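Local coordinates for protein uncharacterized HTH-type transcriptional regulator HI_0893 (Haemophilus influenzae, PDB 3QKX) that probably binds cis-regulatory DNA as a dimeric transcriptional regulator of the TetR family, its specific target unassigned, at residues Y85-L96 with S152-A160; W127-Q135 with E145-L153. All blocks are in the same frame, centred on the assembly; numbering follows the deposited sequence. Where two conformers were deposited one is given.

Contact 1 of 2, residues Y85-L96 with S152-A160. With SO4 (sulfate ion), chain F.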
loop_
_atom_site.group_PDB
_atom_site.type_symbol
_atom_site.label_atom_id
_atom_site.label_comp_id
_atom_site.label_asym_id
_atom_site.label_seq_id
_atom_site.Cartn_x
_atom_site.Cartn_y
_atom_site.Cartn_z
ATOM N N TYR A 85 -17.987 10.956 -4.836
ATOM C CA TYR A 85 -17.023 10.112 -4.166
ATOM C C TYR A 85 -17.169 8.648 -4.617
ATOM O O TYR A 85 -16.188 7.997 -4.876
ATOM C CB TYR A 85 -17.157 10.228 -2.652
ATOM C CG TYR A 85 -16.330 9.201 -1.905
ATOM C CD1 TYR A 85 -15.007 9.427 -1.615
ATOM C CD2 TYR A 85 -16.906 8.021 -1.445
ATOM C CE1 TYR A 85 -14.245 8.456 -0.915
ATOM C CE2 TYR A 85 -16.161 7.076 -0.767
ATOM C CZ TYR A 85 -14.837 7.297 -0.513
ATOM O OH TYR A 85 -14.121 6.336 0.172
ATOM N N ARG A 86 -18.402 8.161 -4.704
ATOM C CA ARG A 86 -18.670 6.803 -5.145
ATOM C C ARG A 86 -18.180 6.568 -6.564
ATOM O O ARG A 86 -17.585 5.546 -6.840
ATOM C CB ARG A 86 -20.163 6.522 -5.044
ATOM C CG ARG A 86 -20.617 5.179 -5.578
ATOM C CD ARG A 86 -21.963 4.830 -5.014
ATOM N NE ARG A 86 -22.529 3.677 -5.682
ATOM C CZ ARG A 86 -23.311 3.703 -6.764
ATOM N NH1 ARG A 86 -23.664 4.847 -7.372
ATOM N NH2 ARG A 86 -23.730 2.548 -7.270
ATOM N N GLN A 87 -18.399 7.524 -7.452
ATOM C CA GLN A 87 -17.851 7.433 -8.816
ATOM C C GLN A 87 -16.335 7.303 -8.784
ATOM O O GLN A 87 -15.777 6.482 -9.489
ATOM C CB GLN A 87 -18.224 8.667 -9.621
ATOM C CG GLN A 87 -17.817 8.632 -11.114
ATOM C CD GLN A 87 -18.547 7.549 -11.859
ATOM O OE1 GLN A 87 -19.746 7.621 -12.018
ATOM N NE2 GLN A 87 -17.835 6.508 -12.253
HETATM N N MSE A 88 -15.678 8.138 -7.986
HETATM C CA MSE A 88 -14.219 8.110 -7.898
HETATM C C MSE A 88 -13.736 6.774 -7.344
HETATM O O MSE A 88 -12.738 6.244 -7.806
HETATM C CB MSE A 88 -13.684 9.269 -7.034
HETATM C CG MSE A 88 -13.656 10.597 -7.751
HETATM SE SE MSE A 88 -12.719 11.966 -6.708
HETATM C CE MSE A 88 -13.986 12.198 -5.236
ATOM N N TRP A 89 -14.439 6.232 -6.358
ATOM C CA TRP A 89 -14.092 4.914 -5.807
ATOM C C TRP A 89 -14.154 3.849 -6.901
ATOM O O TRP A 89 -13.223 3.083 -7.076
ATOM C CB TRP A 89 -15.047 4.540 -4.665
ATOM C CG TRP A 89 -14.501 3.488 -3.767
ATOM C CD1 TRP A 89 -13.886 3.684 -2.581
ATOM C CD2 TRP A 89 -14.522 2.081 -3.982
ATOM N NE1 TRP A 89 -13.495 2.489 -2.043
ATOM C CE2 TRP A 89 -13.861 1.486 -2.894
ATOM C CE3 TRP A 89 -15.012 1.256 -5.010
ATOM C CZ2 TRP A 89 -13.704 0.134 -2.780
ATOM C CZ3 TRP A 89 -14.834 -0.081 -4.902
ATOM C CH2 TRP A 89 -14.189 -0.643 -3.783
ATOM N N LYS A 90 -15.261 3.828 -7.637
ATOM C CA LYS A 90 -15.495 2.847 -8.691
ATOM C C LYS A 90 -14.507 3.017 -9.830
ATOM O O LYS A 90 -14.023 2.026 -10.418
ATOM C CB LYS A 90 -16.914 2.991 -9.250
ATOM C CG LYS A 90 -18.024 2.640 -8.275
ATOM C CD LYS A 90 -19.321 3.262 -8.725
ATOM C CE LYS A 90 -20.176 2.299 -9.559
ATOM N NZ LYS A 90 -21.448 2.941 -10.020
ATOM N N ASN A 91 -14.206 4.271 -10.163
ATOM C CA ASN A 91 -13.203 4.542 -11.185
ATOM C C ASN A 91 -11.886 3.873 -10.833
ATOM O O ASN A 91 -11.290 3.227 -11.672
ATOM C CB ASN A 91 -12.930 6.027 -11.345
ATOM C CG ASN A 91 -14.087 6.801 -11.984
ATOM O OD1 ASN A 91 -14.944 6.243 -12.649
ATOM N ND2 ASN A 91 -14.114 8.104 -11.736
ATOM N N ILE A 92 -11.448 4.012 -9.580
ATOM C CA ILE A 92 -10.189 3.421 -9.158
ATOM C C ILE A 92 -10.281 1.910 -9.158
ATOM O O ILE A 92 -9.368 1.241 -9.625
ATOM C CB ILE A 92 -9.774 3.887 -7.744
ATOM C CG1 ILE A 92 -9.479 5.385 -7.732
ATOM C CG2 ILE A 92 -8.537 3.144 -7.276
ATOM C CD1 ILE A 92 -9.082 5.923 -6.312
ATOM N N TRP A 93 -11.385 1.385 -8.625
ATOM C CA TRP A 93 -11.585 -0.062 -8.471
ATOM C C TRP A 93 -11.562 -0.765 -9.803
ATOM O O TRP A 93 -10.790 -1.709 -10.003
ATOM C CB TRP A 93 -12.913 -0.341 -7.755
ATOM C CG TRP A 93 -13.301 -1.767 -7.738
ATOM C CD1 TRP A 93 -14.246 -2.377 -8.523
ATOM C CD2 TRP A 93 -12.747 -2.791 -6.920
ATOM N NE1 TRP A 93 -14.311 -3.708 -8.234
ATOM C CE2 TRP A 93 -13.402 -3.993 -7.252
ATOM C CE3 TRP A 93 -11.769 -2.814 -5.942
ATOM C CZ2 TRP A 93 -13.101 -5.190 -6.644
ATOM C CZ3 TRP A 93 -11.469 -4.029 -5.336
ATOM C CH2 TRP A 93 -12.134 -5.186 -5.689
ATOM N N TYR A 94 -12.394 -0.293 -10.725
ATOM C CA TYR A 94 -12.472 -0.895 -12.046
ATOM C C TYR A 94 -11.236 -0.630 -12.876
ATOM O O TYR A 94 -10.944 -1.411 -13.759
ATOM C CB TYR A 94 -13.720 -0.422 -12.802
ATOM C CG TYR A 94 -14.996 -0.948 -12.199
ATOM C CD1 TYR A 94 -15.266 -2.319 -12.168
ATOM C CD2 TYR A 94 -15.940 -0.079 -11.664
ATOM C CE1 TYR A 94 -16.435 -2.807 -11.603
ATOM C CE2 TYR A 94 -17.098 -0.549 -11.089
ATOM C CZ TYR A 94 -17.347 -1.909 -11.054
ATOM O OH TYR A 94 -18.514 -2.346 -10.477
ATOM N N PHE A 95 -10.526 0.471 -12.624
ATOM C CA PHE A 95 -9.299 0.753 -13.369
ATOM C C PHE A 95 -8.219 -0.259 -13.041
ATOM O O PHE A 95 -7.539 -0.762 -13.961
ATOM C CB PHE A 95 -8.779 2.152 -13.091
ATOM C CG PHE A 95 -7.431 2.423 -13.687
ATOM C CD1 PHE A 95 -7.304 2.716 -15.028
ATOM C CD2 PHE A 95 -6.284 2.408 -12.900
ATOM C CE1 PHE A 95 -6.069 2.977 -15.582
ATOM C CE2 PHE A 95 -5.041 2.673 -13.460
ATOM C CZ PHE A 95 -4.942 2.957 -14.794
ATOM N N LEU A 96 -8.055 -0.546 -11.743
ATOM C CA LEU A 96 -7.037 -1.483 -11.281
ATOM C C LEU A 96 -7.409 -2.905 -11.592
ATOM O O LEU A 96 -6.532 -3.691 -11.923
ATOM C CB LEU A 96 -6.778 -1.341 -9.790
ATOM C CG LEU A 96 -6.113 -0.019 -9.376
ATOM C CD1 LEU A 96 -6.161 0.179 -7.869
ATOM C CD2 LEU A 96 -4.671 0.055 -9.878
ATOM N N SER A 152 -10.298 7.116 3.210
ATOM C CA SER A 152 -11.483 6.924 2.354
ATOM C C SER A 152 -11.152 6.246 0.989
ATOM O O SER A 152 -11.166 4.998 0.886
ATOM C CB SER A 152 -12.209 8.245 2.165
ATOM O OG SER A 152 -11.369 9.215 1.556
ATOM N N LEU A 153 -10.805 7.033 -0.029
ATOM C CA LEU A 153 -10.544 6.459 -1.349
ATOM C C LEU A 153 -9.452 5.422 -1.317
ATOM O O LEU A 153 -9.449 4.509 -2.136
ATOM C CB LEU A 153 -10.135 7.516 -2.366
ATOM C CG LEU A 153 -11.199 8.055 -3.278
ATOM C CD1 LEU A 153 -10.524 8.880 -4.390
ATOM C CD2 LEU A 153 -12.007 6.920 -3.838
ATOM N N LYS A 154 -8.518 5.564 -0.380
ATOM C CA LYS A 154 -7.443 4.593 -0.227
ATOM C C LYS A 154 -7.950 3.172 -0.168
ATOM O O LYS A 154 -7.258 2.304 -0.639
ATOM C CB LYS A 154 -6.616 4.903 1.006
ATOM C CG LYS A 154 -5.385 4.041 1.224
ATOM C CD LYS A 154 -4.436 4.046 0.056
ATOM C CE LYS A 154 -3.108 3.399 0.417
ATOM N NZ LYS A 154 -2.175 3.313 -0.747
ATOM N N THR A 155 -9.147 2.942 0.398
ATOM C CA THR A 155 -9.731 1.593 0.488
ATOM C C THR A 155 -9.858 0.912 -0.885
ATOM O O THR A 155 -9.574 -0.273 -1.028
ATOM C CB THR A 155 -11.119 1.609 1.160
ATOM O OG1 THR A 155 -11.960 2.602 0.530
ATOM C CG2 THR A 155 -11.000 1.886 2.673
ATOM N N ALA A 156 -10.212 1.693 -1.899
ATOM C CA ALA A 156 -10.332 1.179 -3.254
ATOM C C ALA A 156 -9.034 0.541 -3.694
ATOM O O ALA A 156 -9.036 -0.597 -4.194
ATOM C CB ALA A 156 -10.723 2.248 -4.181
ATOM N N ILE A 157 -7.922 1.207 -3.402
ATOM C CA ILE A 157 -6.603 0.708 -3.791
ATOM C C ILE A 157 -6.206 -0.492 -2.954
ATOM O O ILE A 157 -5.658 -1.448 -3.473
ATOM C CB ILE A 157 -5.508 1.795 -3.667
ATOM C CG1 ILE A 157 -5.839 2.998 -4.561
ATOM C CG2 ILE A 157 -4.138 1.214 -4.019
ATOM C CD1 ILE A 157 -5.074 4.277 -4.220
ATOM N N ASN A 158 -6.458 -0.433 -1.654
ATOM C CA ASN A 158 -6.081 -1.514 -0.762
ATOM C C ASN A 158 -6.904 -2.799 -1.048
ATOM O O ASN A 158 -6.381 -3.933 -0.945
ATOM C CB ASN A 158 -6.226 -1.076 0.727
ATOM C CG ASN A 158 -5.035 -0.214 1.227
ATOM O OD1 ASN A 158 -3.972 -0.228 0.640
ATOM N ND2 ASN A 158 -5.232 0.516 2.326
ATOM N N LEU A 159 -8.177 -2.622 -1.406
ATOM C CA LEU A 159 -9.049 -3.751 -1.687
ATOM C C LEU A 159 -8.624 -4.484 -2.961
ATOM O O LEU A 159 -8.509 -5.703 -2.959
ATOM C CB LEU A 159 -10.504 -3.301 -1.791
ATOM C CG LEU A 159 -11.547 -4.406 -1.691
ATOM C CD1 LEU A 159 -11.469 -5.143 -0.326
ATOM C CD2 LEU A 159 -12.894 -3.823 -1.885
ATOM N N ALA A 160 -8.394 -3.728 -4.035
ATOM C CA ALA A 160 -7.858 -4.270 -5.286
ATOM C C ALA A 160 -6.556 -5.040 -5.036
ATOM O O ALA A 160 -6.385 -6.177 -5.503
ATOM C CB ALA A 160 -7.615 -3.170 -6.257
HETATM S S SO4 F . -25.576 3.490 -10.125
HETATM O O1 SO4 F . -24.958 4.644 -10.787
HETATM O O2 SO4 F . -26.072 3.850 -8.795
HETATM O O3 SO4 F . -24.586 2.412 -10.027
HETATM O O4 SO4 F . -26.711 3.009 -10.906
#
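Trp89 meets the 152-160 segment with almost every part of its side chain. Its CB lies 3.9 Å from Leu153 CD2, the methyl that also presses on the backbone of Trp89 itself. With CG anti to the backbone N (chi1 -160°), the indole swings across toward Thr155 and Ala156. Ala156 CB then sits over one face, 3.5 Å from the centroid of the five-membered ring, a CH-pi contact nearly on the ring normal. At the edge, NE1 donates to Thr155 OG1 (3.0 Å, N-H...O 166°) with the acceptor in the indole plane, and at the far end CH2 meets Leu159 CD2 at 3.9 Å. Segments 85-96 and 154-160 run side by side, their helix axes 8.7 Å apart at closest and crossing at -23°, within the all-helical C-terminal domain of this TetR-family protein. Thr155 OG1 donates in turn to Ser152 O, a distance modelled short at 2.5 Å, and Thr155 N bonds to the same oxygen. Trp93 places its edge against the next turn, CZ3 lying 3.4 Å from Ala160 N. On the other flank Ile92 divides its branches, CD1 touching Leu153 CD1 and CG2 reaching Ile157 CG1. The Tyr85 hydroxyl lies against the Ser152 backbone but hydrogen-bonds to Ser182, on helix 172-184.

Contact 2 of 2, residues W127-Q135 with E145-L153. With EDO (1,2-ethanediol), chain C.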
loop_
_atom_site.group_PDB
_atom_site.type_symbol
_atom_site.label_atom_id
_atom_site.label_comp_id
_atom_site.label_asym_id
_atom_site.label_seq_id
_atom_site.Cartn_x
_atom_site.Cartn_y
_atom_site.Cartn_z
ATOM N N TRP A 127 -9.324 15.047 -6.461
ATOM C CA TRP A 127 -9.480 14.774 -5.036
ATOM C C TRP A 127 -9.404 16.042 -4.223
ATOM O O TRP A 127 -10.265 16.281 -3.358
ATOM C CB TRP A 127 -8.412 13.815 -4.520
ATOM C CG TRP A 127 -8.551 13.586 -3.059
ATOM C CD1 TRP A 127 -7.679 13.963 -2.073
ATOM C CD2 TRP A 127 -9.664 12.977 -2.397
ATOM N NE1 TRP A 127 -8.187 13.619 -0.838
ATOM C CE2 TRP A 127 -9.392 12.990 -1.018
ATOM C CE3 TRP A 127 -10.852 12.408 -2.837
ATOM C CZ2 TRP A 127 -10.280 12.476 -0.080
ATOM C CZ3 TRP A 127 -11.734 11.886 -1.895
ATOM C CH2 TRP A 127 -11.444 11.931 -0.544
ATOM N N ASP A 128 -8.360 16.827 -4.478
ATOM C CA ASP A 128 -8.134 18.080 -3.773
ATOM C C ASP A 128 -9.323 19.004 -3.968
ATOM O O ASP A 128 -9.832 19.575 -2.990
ATOM C CB ASP A 128 -6.827 18.777 -4.252
ATOM C CG ASP A 128 -5.527 18.123 -3.672
ATOM O OD1 ASP A 128 -5.597 17.203 -2.824
ATOM O OD2 ASP A 128 -4.425 18.556 -4.070
ATOM N N LEU A 129 -9.764 19.132 -5.225
ATOM C CA LEU A 129 -10.889 20.000 -5.588
ATOM C C LEU A 129 -12.166 19.543 -4.923
ATOM O O LEU A 129 -12.936 20.363 -4.411
ATOM C CB LEU A 129 -11.120 20.021 -7.104
ATOM C CG LEU A 129 -10.106 20.715 -8.029
ATOM C CD1 LEU A 129 -10.638 20.731 -9.472
ATOM C CD2 LEU A 129 -9.779 22.123 -7.575
ATOM N N PHE A 130 -12.398 18.242 -4.949
ATOM C CA PHE A 130 -13.581 17.675 -4.342
ATOM C C PHE A 130 -13.610 17.963 -2.841
ATOM O O PHE A 130 -14.639 18.357 -2.312
ATOM C CB PHE A 130 -13.630 16.178 -4.597
ATOM C CG PHE A 130 -14.621 15.441 -3.733
ATOM C CD1 PHE A 130 -15.954 15.378 -4.101
ATOM C CD2 PHE A 130 -14.214 14.799 -2.558
ATOM C CE1 PHE A 130 -16.884 14.702 -3.326
ATOM C CE2 PHE A 130 -15.143 14.093 -1.772
ATOM C CZ PHE A 130 -16.486 14.056 -2.156
ATOM N N CYS A 131 -12.479 17.749 -2.171
ATOM C CA CYS A 131 -12.345 18.053 -0.750
ATOM C C CYS A 131 -12.670 19.489 -0.463
ATOM O O CYS A 131 -13.356 19.758 0.501
ATOM C CB CYS A 131 -10.946 17.720 -0.239
ATOM S SG CYS A 131 -10.663 15.943 -0.101
ATOM N N HIS A 132 -12.210 20.408 -1.315
ATOM C CA HIS A 132 -12.448 21.828 -1.106
ATOM C C HIS A 132 -13.945 22.167 -1.200
ATOM O O HIS A 132 -14.471 22.865 -0.329
ATOM C CB HIS A 132 -11.636 22.677 -2.096
ATOM C CG HIS A 132 -11.703 24.155 -1.829
ATOM N ND1 HIS A 132 -11.395 24.711 -0.600
ATOM C CD2 HIS A 132 -12.022 25.200 -2.642
ATOM C CE1 HIS A 132 -11.532 26.029 -0.666
ATOM N NE2 HIS A 132 -11.914 26.351 -1.891
ATOM N N GLN A 133 -14.618 21.649 -2.230
ATOM C CA GLN A 133 -16.051 21.917 -2.430
ATOM C C GLN A 133 -16.903 21.260 -1.338
ATOM O O GLN A 133 -17.806 21.896 -0.781
ATOM C CB GLN A 133 -16.530 21.438 -3.822
ATOM C CG GLN A 133 -16.004 22.249 -5.016
ATOM C CD GLN A 133 -16.333 23.751 -4.927
ATOM O OE1 GLN A 133 -15.523 24.602 -5.311
ATOM N NE2 GLN A 133 -17.520 24.077 -4.399
ATOM N N ALA A 134 -16.602 20.000 -1.026
ATOM C CA ALA A 134 -17.315 19.285 0.020
ATOM C C ALA A 134 -17.060 19.897 1.415
ATOM O O ALA A 134 -17.969 19.930 2.246
ATOM C CB ALA A 134 -16.956 17.787 -0.005
ATOM N N GLN A 135 -15.847 20.397 1.661
ATOM C CA GLN A 135 -15.544 21.087 2.941
ATOM C C GLN A 135 -16.259 22.418 3.026
ATOM O O GLN A 135 -16.838 22.732 4.049
ATOM C CB GLN A 135 -14.045 21.304 3.146
ATOM C CG GLN A 135 -13.319 20.081 3.655
ATOM C CD GLN A 135 -11.803 20.234 3.653
ATOM O OE1 GLN A 135 -11.238 21.066 2.917
ATOM N NE2 GLN A 135 -11.132 19.453 4.510
ATOM N N GLU A 145 -6.002 17.054 3.060
ATOM C CA GLU A 145 -6.543 16.262 1.930
ATOM C C GLU A 145 -5.937 14.867 1.864
ATOM O O GLU A 145 -6.635 13.928 1.514
ATOM C CB GLU A 145 -6.341 16.982 0.593
ATOM C CG GLU A 145 -7.107 18.320 0.475
ATOM C CD GLU A 145 -6.314 19.550 0.946
ATOM O OE1 GLU A 145 -5.312 19.386 1.678
ATOM O OE2 GLU A 145 -6.707 20.688 0.580
ATOM N N ASP A 146 -4.660 14.719 2.220
ATOM C CA ASP A 146 -4.039 13.381 2.185
ATOM C C ASP A 146 -4.586 12.452 3.258
ATOM O O ASP A 146 -4.850 11.304 2.970
ATOM C CB ASP A 146 -2.491 13.398 2.182
ATOM C CG ASP A 146 -1.889 14.204 3.304
ATOM O OD1 ASP A 146 -2.572 14.446 4.318
ATOM O OD2 ASP A 146 -0.707 14.605 3.170
ATOM N N ILE A 147 -4.813 12.974 4.466
ATOM C CA ILE A 147 -5.422 12.199 5.542
ATOM C C ILE A 147 -6.806 11.741 5.127
ATOM O O ILE A 147 -7.142 10.558 5.246
ATOM C CB ILE A 147 -5.508 12.988 6.866
ATOM C CG1 ILE A 147 -4.129 13.120 7.500
ATOM C CG2 ILE A 147 -6.393 12.302 7.826
ATOM C CD1 ILE A 147 -4.050 14.171 8.592
ATOM N N LEU A 148 -7.592 12.658 4.593
ATOM C CA LEU A 148 -8.919 12.299 4.124
ATOM C C LEU A 148 -8.855 11.183 3.077
ATOM O O LEU A 148 -9.606 10.205 3.152
ATOM C CB LEU A 148 -9.626 13.524 3.544
ATOM C CG LEU A 148 -10.021 14.626 4.530
ATOM C CD1 LEU A 148 -10.537 15.814 3.735
ATOM C CD2 LEU A 148 -11.072 14.123 5.513
ATOM N N PHE A 149 -7.945 11.316 2.123
ATOM C CA PHE A 149 -7.744 10.263 1.137
ATOM C C PHE A 149 -7.410 8.926 1.792
ATOM O O PHE A 149 -8.031 7.930 1.476
ATOM C CB PHE A 149 -6.649 10.632 0.168
ATOM C CG PHE A 149 -6.400 9.583 -0.895
ATOM C CD1 PHE A 149 -7.156 9.556 -2.045
ATOM C CD2 PHE A 149 -5.386 8.647 -0.749
ATOM C CE1 PHE A 149 -6.926 8.593 -3.033
ATOM C CE2 PHE A 149 -5.144 7.693 -1.749
ATOM C CZ PHE A 149 -5.914 7.676 -2.885
ATOM N N LEU A 150 -6.476 8.931 2.733
ATOM C CA LEU A 150 -5.978 7.706 3.342
ATOM C C LEU A 150 -7.014 7.032 4.255
ATOM O O LEU A 150 -6.892 5.835 4.536
ATOM C CB LEU A 150 -4.649 7.956 4.082
ATOM C CG LEU A 150 -3.450 8.314 3.163
ATOM C CD1 LEU A 150 -2.229 8.788 4.000
ATOM C CD2 LEU A 150 -3.002 7.186 2.141
ATOM N N LEU A 151 -8.027 7.796 4.688
ATOM C CA LEU A 151 -9.193 7.268 5.413
ATOM C C LEU A 151 -10.326 6.782 4.502
ATOM O O LEU A 151 -11.238 6.124 4.989
ATOM C CB LEU A 151 -9.778 8.330 6.367
ATOM C CG LEU A 151 -8.990 8.737 7.604
ATOM C CD1 LEU A 151 -9.728 9.838 8.357
ATOM C CD2 LEU A 151 -8.727 7.561 8.535
ATOM N N SER A 152 -10.298 7.116 3.210
ATOM C CA SER A 152 -11.483 6.924 2.354
ATOM C C SER A 152 -11.152 6.246 0.989
ATOM O O SER A 152 -11.166 4.998 0.886
ATOM C CB SER A 152 -12.209 8.245 2.165
ATOM O OG SER A 152 -11.369 9.215 1.556
ATOM N N LEU A 153 -10.805 7.033 -0.029
ATOM C CA LEU A 153 -10.544 6.459 -1.349
ATOM C C LEU A 153 -9.452 5.422 -1.317
ATOM O O LEU A 153 -9.449 4.509 -2.136
ATOM C CB LEU A 153 -10.135 7.516 -2.366
ATOM C CG LEU A 153 -11.199 8.055 -3.278
ATOM C CD1 LEU A 153 -10.524 8.880 -4.390
ATOM C CD2 LEU A 153 -12.007 6.920 -3.838
HETATM C C1 EDO C . -3.872 13.356 -1.968
HETATM O O1 EDO C . -3.602 11.985 -2.288
HETATM C C2 EDO C . -2.566 14.138 -1.851
HETATM O O2 EDO C . -2.858 15.533 -1.683
#
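The indole of Trp127 carries Phe149 on one face and Cys131 SG, from its own helix, on the opposite face. Phe149 turns its edge to the face away from the sulfur in a T-shaped stack, the planes at 77° and the phenyl centroid 5.4 Å from that of the five-membered ring. In the plane of the indole, at its edge, NE1 donates to Glu145 O (2.8 Å, N-H...O 168°). The donor stands above the carbonyl plane of Glu145, while Phe149 N reaches the same oxygen from the other face, so a carbonyl already used by its helix gains a second bond. The six-membered ring continues past Leu148 CB, at CZ2, to Ser152 OG, 3.4 Å from CH2; that hydroxyl donates to Leu148 O. On the sulfur's side of the indole, Cys131 SG touches Leu148 CD1 at 3.8 Å, and this methyl lies equally near Gln135 NE2. Asp128 OD1 rests on Glu145 CB and accepts a weak hydrogen bond from an ethanediol, whose O1 lies over a face of Phe149. Segment 127-135 of helix 126-137 crosses helix 145-151 almost perpendicularly, at 99°; Leu71 of helix 52-72 also touches Trp127, and helix 145-151 meets the second subunit through Ile147 and Leu150.

Contacts 1 and 2 lie about 13 Å apart, centre to centre, within the C-terminal domain. Along the chain contact 2 is nested inside the loop that contact 1 closes: helix 81-98 comes first, then 126-137, 145-151 and 154-165. Ser152 and Leu153, at the turn between helices 145-151 and 154-165, belong to both contacts, and the break there lets one helix run alongside 81-98 and the other cross 126-137. Lys154 N, 3.0 Å from Phe149 O, probably bonds across this turn, while Phe130 of helix 126-137 packs on Met88 of helix 81-98. Both contacts also border the second subunit, so helices 145-151 and 154-165 take part both in the fold and in the subunit interface.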